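Local structure of Thiol:disulfide interchange protein DsbL (Escherichia coli, 3C7M) at residues E70-L75 / F98-A103; E109-S112 / A118-I121. The protein introduces disulfide bonds into other proteins by handing on its own, working with DsbI as the periplasmic dithiol oxidase system for the arylsulfate sulfotransferase AssT. One frame throughout, in Å; residues are numbered along the deposited sequence.

Contact 1: E70-L75 / F98-A103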
loop_
_atom_site.group_PDB
_atom_site.type_symbol
_atom_site.label_atom_id
_atom_site.label_comp_id
_atom_site.label_asym_id
_atom_site.label_seq_id
_atom_site.Cartn_x
_atom_site.Cartn_y
_atom_site.Cartn_z
ATOM N N GLU A 70 -2.828 -7.676 7.866
ATOM C CA GLU A 70 -2.535 -9.113 7.833
ATOM C C GLU A 70 -2.825 -9.714 6.467
ATOM O O GLU A 70 -1.993 -10.432 5.903
ATOM C CB GLU A 70 -3.338 -9.852 8.895
ATOM C CG GLU A 70 -2.963 -9.467 10.319
ATOM C CD GLU A 70 -3.817 -10.170 11.360
ATOM O OE1 GLU A 70 -5.001 -10.469 11.075
ATOM O OE2 GLU A 70 -3.299 -10.424 12.471
ATOM N N VAL A 71 -4.000 -9.409 5.926
ATOM C CA VAL A 71 -4.381 -9.960 4.625
ATOM C C VAL A 71 -3.396 -9.485 3.557
ATOM O O VAL A 71 -2.879 -10.285 2.779
ATOM C CB VAL A 71 -5.843 -9.599 4.268
ATOM C CG1 VAL A 71 -6.152 -9.940 2.821
ATOM C CG2 VAL A 71 -6.819 -10.321 5.214
ATOM N N PHE A 72 -3.113 -8.184 3.539
ATOM C CA PHE A 72 -2.207 -7.637 2.531
ATOM C C PHE A 72 -0.783 -8.169 2.664
ATOM O O PHE A 72 -0.154 -8.459 1.651
ATOM C CB PHE A 72 -2.192 -6.107 2.554
ATOM C CG PHE A 72 -3.516 -5.459 2.218
ATOM C CD1 PHE A 72 -4.409 -6.038 1.306
ATOM C CD2 PHE A 72 -3.842 -4.233 2.787
ATOM C CE1 PHE A 72 -5.624 -5.416 1.006
ATOM C CE2 PHE A 72 -5.052 -3.600 2.485
ATOM C CZ PHE A 72 -5.937 -4.182 1.590
ATOM N N ALA A 73 -0.287 -8.302 3.898
ATOM C CA ALA A 73 1.064 -8.832 4.121
ATOM C C ALA A 73 1.163 -10.265 3.614
ATOM O O ALA A 73 2.147 -10.645 2.968
ATOM C CB ALA A 73 1.455 -8.755 5.598
ATOM N N VAL A 74 0.137 -11.059 3.894
ATOM C CA VAL A 74 0.123 -12.444 3.409
ATOM C C VAL A 74 0.134 -12.467 1.881
ATOM O O VAL A 74 0.950 -13.156 1.263
ATOM C CB VAL A 74 -1.072 -13.234 3.978
ATOM C CG1 VAL A 74 -1.330 -14.501 3.159
ATOM C CG2 VAL A 74 -0.817 -13.577 5.447
ATOM N N LEU A 75 -0.742 -11.678 1.266
ATOM C CA LEU A 75 -0.912 -11.770 -0.183
ATOM C C LEU A 75 0.249 -11.171 -0.963
ATOM O O LEU A 75 0.621 -11.704 -2.004
ATOM C CB LEU A 75 -2.256 -11.182 -0.621
ATOM C CG LEU A 75 -3.477 -11.888 -0.012
ATOM C CD1 LEU A 75 -4.753 -11.156 -0.365
ATOM C CD2 LEU A 75 -3.567 -13.374 -0.413
ATOM N N PHE A 98 -8.636 -4.175 -4.069
ATOM C CA PHE A 98 -9.781 -3.554 -4.715
ATOM C C PHE A 98 -11.118 -4.038 -4.179
ATOM O O PHE A 98 -12.095 -3.273 -4.190
ATOM C CB PHE A 98 -9.675 -3.617 -6.233
ATOM C CG PHE A 98 -8.737 -2.590 -6.783
ATOM C CD1 PHE A 98 -9.113 -1.249 -6.833
ATOM C CD2 PHE A 98 -7.463 -2.948 -7.196
ATOM C CE1 PHE A 98 -8.237 -0.287 -7.309
ATOM C CE2 PHE A 98 -6.587 -1.990 -7.689
ATOM C CZ PHE A 98 -6.981 -0.663 -7.751
ATOM N N ALA A 99 -11.154 -5.271 -3.677
ATOM C CA ALA A 99 -12.362 -5.778 -3.030
ATOM C C ALA A 99 -12.673 -4.962 -1.777
ATOM O O ALA A 99 -13.834 -4.618 -1.529
ATOM C CB ALA A 99 -12.217 -7.248 -2.689
ATOM N N TYR A 100 -11.642 -4.651 -0.988
ATOM C CA TYR A 100 -11.846 -3.829 0.205
ATOM C C TYR A 100 -12.230 -2.404 -0.138
ATOM O O TYR A 100 -13.108 -1.837 0.498
ATOM C CB TYR A 100 -10.617 -3.839 1.125
ATOM C CG TYR A 100 -10.471 -5.132 1.887
ATOM C CD1 TYR A 100 -11.525 -5.641 2.647
ATOM C CD2 TYR A 100 -9.278 -5.843 1.858
ATOM C CE1 TYR A 100 -11.391 -6.840 3.354
ATOM C CE2 TYR A 100 -9.133 -7.032 2.554
ATOM C CZ TYR A 100 -10.193 -7.527 3.307
ATOM O OH TYR A 100 -10.037 -8.715 3.994
ATOM N N TYR A 101 -11.574 -1.818 -1.134
ATOM C CA TYR A 101 -11.937 -0.472 -1.537
ATOM C C TYR A 101 -13.401 -0.428 -1.995
ATOM O O TYR A 101 -14.148 0.461 -1.586
ATOM C CB TYR A 101 -11.049 0.002 -2.683
ATOM C CG TYR A 101 -9.662 0.512 -2.341
ATOM C CD1 TYR A 101 -9.400 1.228 -1.162
ATOM C CD2 TYR A 101 -8.624 0.334 -3.249
ATOM C CE1 TYR A 101 -8.112 1.724 -0.895
ATOM C CE2 TYR A 101 -7.355 0.816 -2.997
ATOM C CZ TYR A 101 -7.103 1.513 -1.825
ATOM O OH TYR A 101 -5.834 2.002 -1.588
ATOM N N ALA A 102 -13.803 -1.389 -2.828
ATOM C CA ALA A 102 -15.186 -1.426 -3.325
ATOM C C ALA A 102 -16.177 -1.627 -2.183
ATOM O O ALA A 102 -17.191 -0.931 -2.102
ATOM C CB ALA A 102 -15.362 -2.495 -4.393
ATOM N N ALA A 103 -15.879 -2.570 -1.292
ATOM C CA ALA A 103 -16.777 -2.850 -0.171
ATOM C C ALA A 103 -16.933 -1.629 0.729
ATOM O O ALA A 103 -18.048 -1.208 1.016
ATOM C CB ALA A 103 -16.290 -4.066 0.628
#

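Contact 2: E109-S112 / A118-I121. With CD (cadmium ion), chain D.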
loop_
_atom_site.group_PDB
_atom_site.type_symbol
_atom_site.label_atom_id
_atom_site.label_comp_id
_atom_site.label_asym_id
_atom_site.label_seq_id
_atom_site.Cartn_x
_atom_site.Cartn_y
_atom_site.Cartn_z
ATOM N N GLU A 109 -19.881 -0.951 3.214
ATOM C CA GLU A 109 -19.812 -2.110 4.109
ATOM C C GLU A 109 -18.932 -1.781 5.307
ATOM O O GLU A 109 -17.869 -1.168 5.156
ATOM C CB GLU A 109 -19.266 -3.330 3.358
ATOM C CG GLU A 109 -19.075 -4.583 4.200
ATOM C CD GLU A 109 -20.375 -5.137 4.765
ATOM O OE1 GLU A 109 -21.094 -5.852 4.042
ATOM O OE2 GLU A 109 -20.658 -4.895 5.950
ATOM N N ARG A 110 -19.393 -2.161 6.495
ATOM C CA ARG A 110 -18.625 -1.917 7.715
ATOM C C ARG A 110 -18.438 -3.167 8.561
ATOM O O ARG A 110 -17.811 -3.112 9.613
ATOM C CB ARG A 110 -19.267 -0.803 8.561
ATOM C CG ARG A 110 -19.257 0.606 7.931
ATOM C CD ARG A 110 -17.829 1.140 7.720
ATOM N NE ARG A 110 -17.832 2.474 7.116
ATOM C CZ ARG A 110 -17.803 2.719 5.808
ATOM N NH1 ARG A 110 -17.762 1.725 4.927
ATOM N NH2 ARG A 110 -17.803 3.977 5.377
ATOM N N TRP A 111 -18.970 -4.290 8.091
ATOM C CA TRP A 111 -18.799 -5.590 8.745
ATOM C C TRP A 111 -19.029 -5.506 10.259
ATOM O O TRP A 111 -18.198 -5.958 11.046
ATOM C CB TRP A 111 -17.390 -6.153 8.493
ATOM C CG TRP A 111 -16.957 -6.236 7.050
ATOM C CD1 TRP A 111 -17.095 -7.311 6.203
ATOM C CD2 TRP A 111 -16.256 -5.231 6.307
ATOM N NE1 TRP A 111 -16.547 -7.019 4.979
ATOM C CE2 TRP A 111 -16.023 -5.753 5.011
ATOM C CE3 TRP A 111 -15.808 -3.938 6.604
ATOM C CZ2 TRP A 111 -15.359 -5.024 4.017
ATOM C CZ3 TRP A 111 -15.141 -3.212 5.617
ATOM C CH2 TRP A 111 -14.934 -3.757 4.335
ATOM N N SER A 112 -20.141 -4.900 10.669
ATOM C CA SER A 112 -20.493 -4.826 12.099
ATOM C C SER A 112 -19.482 -4.047 12.953
ATOM O O SER A 112 -19.319 -4.302 14.157
ATOM C CB SER A 112 -20.718 -6.233 12.675
ATOM O OG SER A 112 -21.785 -6.883 12.004
ATOM N N ALA A 118 -13.931 -11.897 11.145
ATOM C CA ALA A 118 -14.027 -13.031 10.212
ATOM C C ALA A 118 -14.682 -12.624 8.894
ATOM O O ALA A 118 -14.229 -13.025 7.825
ATOM C CB ALA A 118 -14.776 -14.204 10.841
ATOM N N ALA A 119 -15.750 -11.827 8.972
ATOM C CA ALA A 119 -16.414 -11.330 7.771
ATOM C C ALA A 119 -15.507 -10.389 7.000
ATOM O O ALA A 119 -15.455 -10.446 5.770
ATOM C CB ALA A 119 -17.702 -10.639 8.120
ATOM N N PHE A 120 -14.783 -9.523 7.709
ATOM C CA PHE A 120 -13.860 -8.626 7.020
ATOM C C PHE A 120 -12.786 -9.423 6.281
ATOM O O PHE A 120 -12.520 -9.197 5.099
ATOM C CB PHE A 120 -13.199 -7.632 7.979
ATOM C CG PHE A 120 -12.229 -6.713 7.299
ATOM C CD1 PHE A 120 -12.673 -5.523 6.723
ATOM C CD2 PHE A 120 -10.876 -7.043 7.203
ATOM C CE1 PHE A 120 -11.801 -4.662 6.070
ATOM C CE2 PHE A 120 -9.985 -6.184 6.545
ATOM C CZ PHE A 120 -10.445 -4.988 5.986
ATOM N N ILE A 121 -12.173 -10.364 6.980
ATOM C CA ILE A 121 -11.124 -11.182 6.375
ATOM C C ILE A 121 -11.671 -11.942 5.152
ATOM O O ILE A 121 -11.009 -12.003 4.106
ATOM C CB ILE A 121 -10.491 -12.114 7.424
ATOM C CG1 ILE A 121 -9.610 -11.297 8.380
ATOM C CG2 ILE A 121 -9.670 -13.213 6.757
ATOM C CD1 ILE A 121 -9.301 -12.008 9.693
HETATM CD CD CD D . -22.392 -6.356 6.261
#

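Contact 1: E70-L75 / F98-A103
The rings of F72 and Y100 carry much of this contact, and neither lies flat on the other. Their planes are turned 78° apart with the centroids 5.8 Å from each other, and the approach is oblique, so the pair is neither a parallel stack nor a clean edge-to-face arrangement. The nearest atoms are F72 CZ and Y100 CD2 at 3.7 Å, with F72 CE1 hardly farther from the same CD2. The two side chains pass side by side, pointing oppositely, each reaching out from its own helix, 65-81 or 92-106. The backbones stay well apart: the nearest CA atoms, those of F72 and Y100, are 10.6 Å from each other, and the large rings bridge the distance.

V71 meets Y100 differently. Its CG1 lies near the plane of the tyrosine ring, at the edge, 4.2 Å from Y100 CE2, while V71 CG2 sits 3.8 Å from Y100 OH. The first torsion accounts for this division: with CG1 anti to the backbone N (chi1 169°) and CG2 anti to the carbonyl carbon, one methyl is delivered to the ring edge and the other to the hydroxyl end.

Beyond the two segments, the F72 ring has edge-to-face contacts with H57 and F93 and meets F25, which brings it against strands 20-25 and 52-57 of the thioredoxin sheet, whereas Y100 stacks on F120. The contact joins two helices of this DsbA-like fold through side chains rather than backbone.

Chemically the interface is apolar, with a modest 128 Å² buried in total. The one polar atom at its margin, Y100 OH, has its hydrogen-bonding need met by F120 O, so the contact itself rests on dispersion and shape.

Contact 2: E109-S112 / A118-I121
Aromatic contacts dominate, with the indole of W111 lying against the helix at F120. The edge of the F120 ring points at the face of the six-membered ring of W111, centroids 4.7 Å apart and planes at 76°; F120 CD1 comes to 3.5 Å from W111 CE3. A CH-pi contact extends the match to the backbone, F120 CA standing 3.7 Å from the centroid of the five-membered ring and 17° off its normal. With CG of F120 anti to the backbone N (chi1 179°), ring and CA can both meet the same indole face.

Apolar packing adds A119: A119 CB is 3.9 Å from W111 CD1, and the A119 carbonyl carbon is closer still. On the opposite indole face, E109 CG lies over the centre, so W111 is held between its own loop and the helix.

Polar bonds organise the loop. W111 N donates to E109 OE2 at 2.8 Å, meeting it on the anti side, and W111 NE1 bonds to T123 OG1. R110 NH1 hydrogen-bonds E109 O from above the carbonyl plane and also bonds Y104 O.

E109 chelates a cadmium ion with OE2 (2.3 Å) and OE1 (2.6 Å), a further ligand coming from outside the two segments; OE2 thus serves metal and backbone together. Loop 109-112, between helices 92-106 and 117-128, folds back to lay W111 on the start of the latter, within the helical part of the DsbA-like thioredoxin fold.

Contact 1 and contact 2 have centres 12 Å apart and join directly through helix 92-106. Y100 OH of contact 1 is 2.8 Å from F120 O of contact 2, a probable hydrogen bond, and Y100 thus touches helices 65-81 and 117-128 from helix 92-106. Farther along, A103 O is 2.9 Å from E109 N, another probable hydrogen bond, and A103 CB packs 3.6 Å from W111 CZ2. The centre of contact 1 is about 10 Å from the centre of the chain, that of contact 2 about 20 Å; both are buried. A cadmium ion borders contact 2 at E109. Neither contact includes the redox-active C29 and C32, free thiols in this reduced form.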